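Local coordinates for glutamine amidotransferase domain-containing protein (Thermotoga maritima, PDB 1O1Y), which probably acts as a class I glutamine amidotransferase, hydrolysing glutamine to release ammonia for transfer to another substrate, at residues 14-19 against 49-54; 41-46 against 79-84; 58-63 against 234-239. One frame throughout, in Å; residues are numbered along the deposited sequence.

Contact 1 of 3, residues 14-19 against 49-54. With SO4 (sulfate ion), chain D; SO4 (sulfate ion), chain B.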
loop_
_atom_site.group_PDB
_atom_site.type_symbol
_atom_site.label_atom_id
_atom_site.label_comp_id
_atom_site.label_asym_id
_atom_site.label_seq_id
_atom_site.Cartn_x
_atom_site.Cartn_y
_atom_site.Cartn_z
ATOM N N ARG A 14 -13.042 -11.520 -5.439
ATOM C CA ARG A 14 -13.273 -10.936 -4.110
ATOM C C ARG A 14 -11.939 -10.508 -3.518
ATOM O O ARG A 14 -10.971 -11.254 -3.538
ATOM C CB ARG A 14 -13.967 -11.943 -3.175
ATOM C CG ARG A 14 -14.385 -11.363 -1.814
ATOM C CD ARG A 14 -15.072 -12.367 -0.892
ATOM N NE ARG A 14 -16.435 -12.657 -1.330
ATOM C CZ ARG A 14 -17.506 -11.895 -1.066
ATOM N NH1 ARG A 14 -17.420 -10.794 -0.293
ATOM N NH2 ARG A 14 -18.675 -12.248 -1.561
ATOM N N VAL A 15 -11.894 -9.295 -2.968
ATOM C CA VAL A 15 -10.704 -8.725 -2.407
ATOM C C VAL A 15 -10.865 -8.662 -0.869
ATOM O O VAL A 15 -11.959 -8.335 -0.374
ATOM C CB VAL A 15 -10.468 -7.306 -2.917
ATOM C CG1 VAL A 15 -9.146 -6.735 -2.381
ATOM C CG2 VAL A 15 -10.426 -7.261 -4.443
ATOM N N LEU A 16 -9.805 -8.987 -0.155
ATOM C CA LEU A 16 -9.678 -8.743 1.280
ATOM C C LEU A 16 -8.855 -7.481 1.474
ATOM O O LEU A 16 -7.676 -7.397 1.061
ATOM C CB LEU A 16 -8.927 -9.896 1.953
ATOM C CG LEU A 16 -8.763 -9.766 3.456
ATOM C CD1 LEU A 16 -10.121 -9.714 4.172
ATOM C CD2 LEU A 16 -7.940 -10.939 4.000
ATOM N N ALA A 17 -9.438 -6.540 2.182
ATOM C CA ALA A 17 -8.803 -5.252 2.466
ATOM C C ALA A 17 -8.530 -5.148 3.987
ATOM O O ALA A 17 -9.431 -4.904 4.779
ATOM C CB ALA A 17 -9.693 -4.102 1.997
ATOM N N ILE A 18 -7.277 -5.347 4.364
ATOM C CA ILE A 18 -6.860 -5.316 5.752
ATOM C C ILE A 18 -6.463 -3.863 6.086
ATOM O O ILE A 18 -5.513 -3.314 5.552
ATOM C CB ILE A 18 -5.698 -6.279 6.036
ATOM C CG1 ILE A 18 -6.066 -7.711 5.590
ATOM C CG2 ILE A 18 -5.313 -6.242 7.517
ATOM C CD1 ILE A 18 -4.870 -8.700 5.645
ATOM N N ARG A 19 -7.241 -3.279 6.964
ATOM C CA ARG A 19 -7.200 -1.856 7.263
ATOM C C ARG A 19 -6.824 -1.563 8.726
ATOM O O ARG A 19 -7.376 -2.132 9.663
ATOM C CB ARG A 19 -8.560 -1.249 6.951
ATOM C CG ARG A 19 -8.612 0.307 7.245
ATOM C CD ARG A 19 -9.830 0.998 6.692
ATOM N NE ARG A 19 -11.063 0.423 7.256
ATOM C CZ ARG A 19 -12.301 0.768 6.911
ATOM N NH1 ARG A 19 -12.523 1.823 6.139
ATOM N NH2 ARG A 19 -13.336 0.109 7.412
ATOM N N GLU A 49 -11.433 -7.753 14.700
ATOM C CA GLU A 49 -12.033 -8.536 13.634
ATOM C C GLU A 49 -11.073 -9.628 13.162
ATOM O O GLU A 49 -9.875 -9.417 13.095
ATOM C CB GLU A 49 -12.438 -7.643 12.465
ATOM C CG GLU A 49 -13.662 -6.795 12.781
ATOM C CD GLU A 49 -14.115 -5.938 11.607
ATOM O OE1 GLU A 49 -13.584 -6.074 10.457
ATOM O OE2 GLU A 49 -15.027 -5.116 11.842
ATOM N N LYS A 50 -11.632 -10.798 12.877
ATOM C CA LYS A 50 -10.907 -11.895 12.231
ATOM C C LYS A 50 -11.586 -12.228 10.916
ATOM O O LYS A 50 -12.711 -11.790 10.645
ATOM C CB LYS A 50 -10.893 -13.142 13.110
ATOM C CG LYS A 50 -10.475 -12.889 14.551
ATOM C CD LYS A 50 -8.999 -12.673 14.674
ATOM C CE LYS A 50 -8.565 -12.729 16.152
ATOM N NZ LYS A 50 -7.101 -13.023 16.297
ATOM N N LEU A 51 -10.919 -13.042 10.104
ATOM C CA LEU A 51 -11.449 -13.361 8.785
ATOM C C LEU A 51 -12.893 -13.833 8.887
ATOM O O LEU A 51 -13.217 -14.647 9.757
ATOM C CB LEU A 51 -10.652 -14.500 8.173
ATOM C CG LEU A 51 -9.262 -14.167 7.696
ATOM C CD1 LEU A 51 -8.527 -15.440 7.370
ATOM C CD2 LEU A 51 -9.341 -13.241 6.498
ATOM N N GLU A 52 -13.734 -13.328 7.992
ATOM C CA GLU A 52 -15.123 -13.758 7.906
ATOM C C GLU A 52 -15.268 -14.906 6.886
ATOM O O GLU A 52 -16.334 -15.516 6.792
ATOM C CB GLU A 52 -16.039 -12.562 7.564
ATOM C CG GLU A 52 -15.867 -11.979 6.171
ATOM C CD GLU A 52 -16.800 -10.796 5.914
ATOM O OE1 GLU A 52 -16.350 -9.617 6.019
ATOM O OE2 GLU A 52 -17.982 -11.062 5.599
ATOM N N ARG A 53 -14.203 -15.160 6.129
ATOM C CA ARG A 53 -14.119 -16.236 5.122
ATOM C C ARG A 53 -12.718 -16.794 5.115
ATOM O O ARG A 53 -11.802 -16.045 5.371
ATOM C CB ARG A 53 -14.304 -15.650 3.710
ATOM C CG ARG A 53 -15.624 -15.039 3.460
ATOM C CD ARG A 53 -15.655 -14.150 2.216
ATOM N NE ARG A 53 -16.915 -13.401 2.192
ATOM C CZ ARG A 53 -18.090 -13.920 1.855
ATOM N NH1 ARG A 53 -18.178 -15.182 1.497
ATOM N NH2 ARG A 53 -19.184 -13.172 1.875
ATOM N N PRO A 54 -12.520 -18.037 4.674
ATOM C CA PRO A 54 -11.164 -18.557 4.469
ATOM C C PRO A 54 -10.411 -17.772 3.404
ATOM O O PRO A 54 -11.001 -17.261 2.434
ATOM C CB PRO A 54 -11.394 -19.987 3.986
ATOM C CG PRO A 54 -12.798 -20.309 4.322
ATOM C CD PRO A 54 -13.544 -19.049 4.363
HETATM S S SO4 D . -20.927 -9.410 -0.550
HETATM O O1 SO4 D . -21.080 -8.494 -1.668
HETATM O O2 SO4 D . -19.635 -9.110 0.046
HETATM O O3 SO4 D . -21.019 -10.776 -1.047
HETATM O O4 SO4 D . -21.934 -9.233 0.477
HETATM S S SO4 B . -18.291 -13.531 -4.916
HETATM O O1 SO4 B . -19.043 -12.275 -4.782
HETATM O O2 SO4 B . -16.926 -13.182 -5.357
HETATM O O3 SO4 B . -18.982 -14.398 -5.864
HETATM O O4 SO4 B . -18.303 -14.235 -3.635
#
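Arg14 and Arg53 lay their guanidinium groups flat on one another, with centres 3.6 Å apart and planes only 19° from parallel. The CZ of Arg53 sits over the middle of the Arg14 group, whereas Arg14 falls toward the rim of the Arg53 group. A bend at chi3 (-74°) turns the end of Arg14 across the extended chain of Arg53. Two like charges can stack in this way when anions gather round them, and this pair illustrates the principle. Two sulfates, both probably from the crystallisation liquor, bind Arg14: that of chain D takes Arg14 NH1 on O2 and Arg14 NH2 on O3, each at 2.8 Å, and that of chain B offers O4 to Arg14 NH2 at 2.9 Å. The carboxylate of Asp41 bridges the two arginines, and Glu57 holds Arg53 NH1. Replacing Arg14 with an alanine would probably uncover one face of the Arg53 guanidinium and rob Asp41 of one of its two cationic partners. Further along, the contact becomes apolar: Leu51 brings its CD2 methyl to 3.7 Å from CD2 of the buried Leu16. Strand 14-18 is hydrogen-bonded between strands 39-43 and 60-63, and the loop 49-54 lies over one face of the sheet there, with Leu51 reaching on to Leu85 of helix 78-92.

Contact 2 of 3, residues 41-46 against 79-84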
loop_
_atom_site.group_PDB
_atom_site.type_symbol
_atom_site.label_atom_id
_atom_site.label_comp_id
_atom_site.label_asym_id
_atom_site.label_seq_id
_atom_site.Cartn_x
_atom_site.Cartn_y
_atom_site.Cartn_z
ATOM N N ASP A 41 -14.190 -7.214 1.172
ATOM C CA ASP A 41 -14.425 -7.218 2.621
ATOM C C ASP A 41 -13.323 -6.435 3.271
ATOM O O ASP A 41 -12.133 -6.706 3.027
ATOM C CB ASP A 41 -14.359 -8.646 3.180
ATOM C CG ASP A 41 -15.408 -9.586 2.581
ATOM O OD1 ASP A 41 -16.518 -9.154 2.222
ATOM O OD2 ASP A 41 -15.241 -10.809 2.541
ATOM N N TYR A 42 -13.684 -5.429 4.075
ATOM C CA TYR A 42 -12.679 -4.818 4.932
ATOM C C TYR A 42 -12.488 -5.744 6.144
ATOM O O TYR A 42 -13.449 -6.277 6.716
ATOM C CB TYR A 42 -13.114 -3.447 5.438
ATOM C CG TYR A 42 -12.832 -2.310 4.481
ATOM C CD1 TYR A 42 -13.845 -1.702 3.778
ATOM C CD2 TYR A 42 -11.533 -1.815 4.332
ATOM C CE1 TYR A 42 -13.593 -0.661 2.937
ATOM C CE2 TYR A 42 -11.264 -0.792 3.479
ATOM C CZ TYR A 42 -12.289 -0.191 2.800
ATOM O OH TYR A 42 -12.012 0.827 1.952
ATOM N N LEU A 43 -11.253 -5.904 6.542
ATOM C CA LEU A 43 -10.903 -6.577 7.806
ATOM C C LEU A 43 -10.211 -5.525 8.693
ATOM O O LEU A 43 -9.098 -5.132 8.421
ATOM C CB LEU A 43 -9.984 -7.754 7.581
ATOM C CG LEU A 43 -9.613 -8.530 8.855
ATOM C CD1 LEU A 43 -10.810 -9.220 9.472
ATOM C CD2 LEU A 43 -8.508 -9.522 8.531
ATOM N N ASP A 44 -10.915 -5.065 9.709
ATOM C CA ASP A 44 -10.408 -4.053 10.640
ATOM C C ASP A 44 -9.904 -4.768 11.874
ATOM O O ASP A 44 -10.608 -4.928 12.878
ATOM C CB ASP A 44 -11.487 -3.052 10.990
ATOM C CG ASP A 44 -11.802 -2.145 9.811
ATOM O OD1 ASP A 44 -12.885 -2.285 9.212
ATOM O OD2 ASP A 44 -10.990 -1.305 9.414
ATOM N N THR A 45 -8.667 -5.222 11.771
ATOM C CA THR A 45 -8.081 -6.013 12.837
ATOM C C THR A 45 -7.940 -5.244 14.151
ATOM O O THR A 45 -8.047 -5.869 15.192
ATOM C CB THR A 45 -6.707 -6.567 12.458
ATOM O OG1 THR A 45 -5.894 -5.509 11.962
ATOM C CG2 THR A 45 -6.852 -7.578 11.272
ATOM N N PRO A 46 -7.712 -3.928 14.142
ATOM C CA PRO A 46 -7.643 -3.219 15.437
ATOM C C PRO A 46 -8.933 -3.245 16.193
ATOM O O PRO A 46 -8.947 -3.031 17.411
ATOM C CB PRO A 46 -7.231 -1.798 15.039
ATOM C CG PRO A 46 -6.591 -1.975 13.745
ATOM C CD PRO A 46 -7.436 -3.006 13.027
ATOM N N LEU A 79 -1.330 -6.906 15.115
ATOM C CA LEU A 79 -0.288 -7.126 14.137
ATOM C C LEU A 79 0.186 -8.562 14.129
ATOM O O LEU A 79 0.542 -9.071 13.055
ATOM C CB LEU A 79 0.916 -6.189 14.319
ATOM C CG LEU A 79 0.738 -4.677 14.188
ATOM C CD1 LEU A 79 2.002 -3.943 14.582
ATOM C CD2 LEU A 79 0.297 -4.312 12.795
ATOM N N LYS A 80 0.193 -9.230 15.270
ATOM C CA LYS A 80 0.584 -10.624 15.334
ATOM C C LYS A 80 -0.312 -11.489 14.421
ATOM O O LYS A 80 0.167 -12.335 13.689
ATOM C CB LYS A 80 0.540 -11.110 16.794
ATOM C CG LYS A 80 1.074 -12.499 16.982
ATOM N N TYR A 81 -1.618 -11.254 14.481
ATOM C CA TYR A 81 -2.573 -11.952 13.609
ATOM C C TYR A 81 -2.329 -11.643 12.133
ATOM O O TYR A 81 -2.373 -12.530 11.274
ATOM C CB TYR A 81 -3.989 -11.537 14.009
ATOM C CG TYR A 81 -5.079 -12.156 13.200
ATOM C CD1 TYR A 81 -5.252 -13.519 13.179
ATOM C CD2 TYR A 81 -5.941 -11.376 12.439
ATOM C CE1 TYR A 81 -6.299 -14.098 12.431
ATOM C CE2 TYR A 81 -6.972 -11.956 11.674
ATOM C CZ TYR A 81 -7.134 -13.300 11.667
ATOM O OH TYR A 81 -8.156 -13.901 10.944
ATOM N N GLU A 82 -2.076 -10.373 11.834
ATOM C CA GLU A 82 -1.768 -9.952 10.488
ATOM C C GLU A 82 -0.525 -10.589 9.959
ATOM O O GLU A 82 -0.514 -11.045 8.825
ATOM C CB GLU A 82 -1.604 -8.446 10.417
ATOM C CG GLU A 82 -2.908 -7.712 10.677
ATOM C CD GLU A 82 -2.770 -6.208 10.510
ATOM O OE1 GLU A 82 -1.875 -5.763 9.785
ATOM O OE2 GLU A 82 -3.584 -5.475 11.110
ATOM N N PHE A 83 0.533 -10.643 10.763
ATOM C CA PHE A 83 1.756 -11.353 10.326
ATOM C C PHE A 83 1.471 -12.834 10.002
ATOM O O PHE A 83 2.019 -13.376 9.030
ATOM C CB PHE A 83 2.852 -11.219 11.378
ATOM C CG PHE A 83 3.569 -9.882 11.340
ATOM C CD1 PHE A 83 3.574 -9.062 12.457
ATOM C CD2 PHE A 83 4.189 -9.427 10.168
ATOM C CE1 PHE A 83 4.199 -7.834 12.424
ATOM C CE2 PHE A 83 4.822 -8.213 10.141
ATOM C CZ PHE A 83 4.816 -7.398 11.282
ATOM N N GLN A 84 0.615 -13.472 10.788
ATOM C CA GLN A 84 0.225 -14.846 10.542
ATOM C C GLN A 84 -0.497 -14.945 9.202
ATOM O O GLN A 84 -0.246 -15.892 8.409
ATOM C CB GLN A 84 -0.670 -15.408 11.653
ATOM C CG GLN A 84 0.060 -15.571 12.963
ATOM C CD GLN A 84 -0.830 -15.984 14.128
ATOM O OE1 GLN A 84 -2.023 -15.677 14.166
ATOM N NE2 GLN A 84 -0.233 -16.661 15.093
#
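Thr45 and Glu82 form the tight end of this contact, where Thr45 OG1 donates a very short hydrogen bond, 2.5 Å, to Glu82 OE2. Glu82 stretches out beyond CG to bring its carboxylate across to the threonine, while Thr45 CG2 lies 4.0 Å from Glu82 CG. The other carboxylate oxygen, OE1, is hydrogen-bonded to His20 NE2. A buried acid is thus met by polar groups at both of its oxygens, which fixes how the carboxylate is turned. Packing is slacker round the partly exposed Tyr81. Its ring offers an edge, not a face, to two carbons of the other segment: Thr45 CG2 stands 4.1 Å from Tyr81 CD2, and Leu43 CD2 is 4.3 Å from Tyr81 CE2. With CG anti to the backbone N (chi1 179°), the ring reaches from the helix toward the loop after strand 39-43, where its OH is hydrogen-bonded to the backbone N of Leu51. The arrangement is that of a flavodoxin-like α/β fold, in which a helix linking two parallel strands, here 60-63 and 96-98, packs near the C-terminal end of the edge strand 39-43.

Contact 3 of 3, residues 58-63 against 234-239. With SO4 (sulfate ion), chain F.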
loop_
_atom_site.group_PDB
_atom_site.type_symbol
_atom_site.label_atom_id
_atom_site.label_comp_id
_atom_site.label_asym_id
_atom_site.label_seq_id
_atom_site.Cartn_x
_atom_site.Cartn_y
_atom_site.Cartn_z
ATOM N N TYR A 58 -10.574 -15.395 -1.297
ATOM C CA TYR A 58 -10.123 -14.120 -1.801
ATOM C C TYR A 58 -9.132 -14.279 -2.956
ATOM O O TYR A 58 -8.218 -15.105 -2.906
ATOM C CB TYR A 58 -9.440 -13.314 -0.686
ATOM C CG TYR A 58 -10.403 -12.954 0.399
ATOM C CD1 TYR A 58 -11.338 -11.961 0.208
ATOM C CD2 TYR A 58 -10.385 -13.627 1.625
ATOM C CE1 TYR A 58 -12.260 -11.635 1.212
ATOM C CE2 TYR A 58 -11.282 -13.306 2.638
ATOM C CZ TYR A 58 -12.209 -12.304 2.431
ATOM O OH TYR A 58 -13.086 -12.004 3.433
ATOM N N SER A 59 -9.309 -13.462 -3.989
ATOM C CA SER A 59 -8.427 -13.416 -5.166
ATOM C C SER A 59 -7.249 -12.464 -5.049
ATOM O O SER A 59 -6.303 -12.506 -5.877
ATOM C CB SER A 59 -9.246 -12.958 -6.381
ATOM O OG SER A 59 -10.322 -13.821 -6.594
ATOM N N LEU A 60 -7.338 -11.562 -4.064
ATOM C CA LEU A 60 -6.362 -10.536 -3.832
ATOM C C LEU A 60 -6.529 -10.101 -2.382
ATOM O O LEU A 60 -7.639 -9.973 -1.882
ATOM C CB LEU A 60 -6.625 -9.330 -4.738
ATOM C CG LEU A 60 -5.841 -8.063 -4.482
ATOM C CD1 LEU A 60 -4.356 -8.244 -4.779
ATOM C CD2 LEU A 60 -6.449 -6.900 -5.335
ATOM N N VAL A 61 -5.410 -9.856 -1.746
ATOM C CA VAL A 61 -5.379 -9.279 -0.425
ATOM C C VAL A 61 -4.617 -7.992 -0.499
ATOM O O VAL A 61 -3.478 -7.959 -0.977
ATOM C CB VAL A 61 -4.719 -10.222 0.601
ATOM C CG1 VAL A 61 -4.661 -9.522 2.007
ATOM C CG2 VAL A 61 -5.478 -11.543 0.673
ATOM N N VAL A 62 -5.209 -6.937 0.036
ATOM C CA VAL A 62 -4.530 -5.646 0.135
ATOM C C VAL A 62 -4.301 -5.327 1.611
ATOM O O VAL A 62 -5.233 -5.345 2.394
ATOM C CB VAL A 62 -5.393 -4.547 -0.489
ATOM C CG1 VAL A 62 -4.716 -3.167 -0.395
ATOM C CG2 VAL A 62 -5.692 -4.840 -1.932
ATOM N N LEU A 63 -3.051 -5.068 1.967
ATOM C CA LEU A 63 -2.708 -4.654 3.318
ATOM C C LEU A 63 -2.326 -3.173 3.323
ATOM O O LEU A 63 -1.320 -2.780 2.770
ATOM C CB LEU A 63 -1.576 -5.503 3.838
ATOM C CG LEU A 63 -1.119 -5.246 5.286
ATOM C CD1 LEU A 63 -2.243 -5.516 6.253
ATOM C CD2 LEU A 63 0.077 -6.086 5.657
ATOM N N GLU A 234 -5.571 -5.234 -12.443
ATOM C CA GLU A 234 -5.966 -6.193 -13.428
ATOM C C GLU A 234 -4.900 -7.261 -13.614
ATOM O O GLU A 234 -5.205 -8.443 -13.766
ATOM C CB GLU A 234 -6.267 -5.501 -14.766
ATOM C CG GLU A 234 -7.540 -4.624 -14.721
ATOM C CD GLU A 234 -7.655 -3.694 -15.938
ATOM O OE1 GLU A 234 -8.473 -2.744 -15.906
ATOM O OE2 GLU A 234 -6.946 -3.945 -16.933
ATOM N N ARG A 235 -3.656 -6.838 -13.650
ATOM C CA ARG A 235 -2.568 -7.771 -13.841
ATOM C C ARG A 235 -2.376 -8.694 -12.634
ATOM O O ARG A 235 -2.094 -9.887 -12.790
ATOM C CB ARG A 235 -1.292 -6.989 -14.139
ATOM C CG ARG A 235 -1.148 -6.602 -15.592
ATOM C CD ARG A 235 -0.059 -5.566 -15.814
ATOM N NE ARG A 235 -0.047 -5.165 -17.209
ATOM C CZ ARG A 235 0.653 -5.758 -18.160
ATOM N NH1 ARG A 235 1.373 -6.840 -17.929
ATOM N NH2 ARG A 235 0.522 -5.312 -19.408
HETATM N N MSE A 236 -2.575 -8.160 -11.443
HETATM C CA MSE A 236 -2.392 -8.973 -10.218
HETATM C C MSE A 236 -3.419 -10.077 -10.095
HETATM O O MSE A 236 -3.074 -11.163 -9.649
HETATM C CB MSE A 236 -2.421 -8.136 -8.981
HETATM C CG MSE A 236 -1.161 -7.299 -8.857
HETATM SE SE MSE A 236 -1.098 -6.287 -7.229
HETATM C CE MSE A 236 -0.677 -7.877 -6.041
ATOM N N VAL A 237 -4.661 -9.822 -10.504
ATOM C CA VAL A 237 -5.723 -10.835 -10.374
ATOM C C VAL A 237 -5.911 -11.681 -11.631
ATOM O O VAL A 237 -6.722 -12.615 -11.644
ATOM C CB VAL A 237 -7.096 -10.214 -9.984
ATOM C CG1 VAL A 237 -6.980 -9.343 -8.773
ATOM C CG2 VAL A 237 -7.696 -9.448 -11.149
ATOM N N GLU A 238 -5.187 -11.375 -12.695
ATOM C CA GLU A 238 -5.431 -11.985 -14.010
ATOM C C GLU A 238 -5.265 -13.487 -13.951
ATOM O O GLU A 238 -4.285 -13.988 -13.355
ATOM C CB GLU A 238 -4.470 -11.427 -15.055
ATOM C CG GLU A 238 -4.698 -11.983 -16.442
ATOM C CD GLU A 238 -3.624 -11.561 -17.404
ATOM O OE1 GLU A 238 -2.942 -10.503 -17.130
ATOM O OE2 GLU A 238 -3.498 -12.300 -18.405
ATOM N N SER A 239 -6.236 -14.177 -14.573
ATOM C CA SER A 239 -6.295 -15.629 -14.625
ATOM C C SER A 239 -6.141 -16.091 -16.093
ATOM O O SER A 239 -6.676 -17.126 -16.520
ATOM C CB SER A 239 -7.625 -16.139 -14.014
ATOM O OG SER A 239 -8.759 -15.782 -14.799
ATOM O OXT SER A 239 -5.483 -15.416 -16.903
HETATM S S SO4 F . 2.586 -7.835 -21.384
HETATM O O1 SO4 F . 2.126 -6.508 -21.531
HETATM O O2 SO4 F . 3.848 -7.910 -22.110
HETATM O O3 SO4 F . 1.754 -8.832 -21.981
HETATM O O4 SO4 F . 2.728 -8.123 -20.009
#
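Leu60 meets two successive residues of the C-terminal helix with two different parts of its side chain. Its CD1 methyl approaches the CE methyl of Met236, a selenomethionine, at 3.9 Å, and the two side chains cross at about a right angle. The selenomethionine chain bends at its last torsion (chi3 74°), which swings CE off the line of the chain and toward the leucine. Nearer the backbone, Leu60 CB lies 4.1 Å from Val237 CG1, a methyl that stands anti to the valine's carbonyl carbon. The same methyl lies 4.3 Å from the backbone O of Ser59, so Val237 packs where the chain enters strand 60-63.

This is one face of an α/β/α sandwich in the flavodoxin-like fold. Leu60 points to the helix 211-237, whereas the next residue, Val61, turns away from it and packs on Ile89 of helix 78-92, on the opposite face of the sheet. Met236 also reaches Leu97 on the neighbouring strand 96-98, and Val237 touches Trp38, which widens the apolar seam beyond Leu60.

Arg235 takes another direction and plays no part in that seam. Its chain is extended from CG to NE, and its guanidinium presents an edge to a sulfate, probably from the crystallisation liquor. Two almost straight bonds hold the ion, from Arg235 NH1 to sulfate O4 at 2.8 Å and from Arg235 NH2 to sulfate O1 at 2.9 Å. Glu139 pairs with Arg235 NE, and Arg138 is hydrogen-bonded to the same sulfate.

From the N terminus, strand 14-18 opens contact 1 and the end of strand 39-43 opens contact 2 before the loop 49-54 closes the first. Strand 60-63 then opens contact 3 ahead of helix 78-92, which closes contact 2; contact 3 waits for the end of helix 211-237, some 170 residues beyond strand 60-63. Contact 2 therefore crosses both others, contacts 1 and 3 follow in series, and none nests within another. Their three strands are neighbours in one sheet: Ala17 O is probably hydrogen-bonded to Leu43 N on one side of strand 14-18, and Leu16 O to Val62 N on the other. Between them they join the loop 49-54, helix 78-92 and the C-terminal helix to that parallel core.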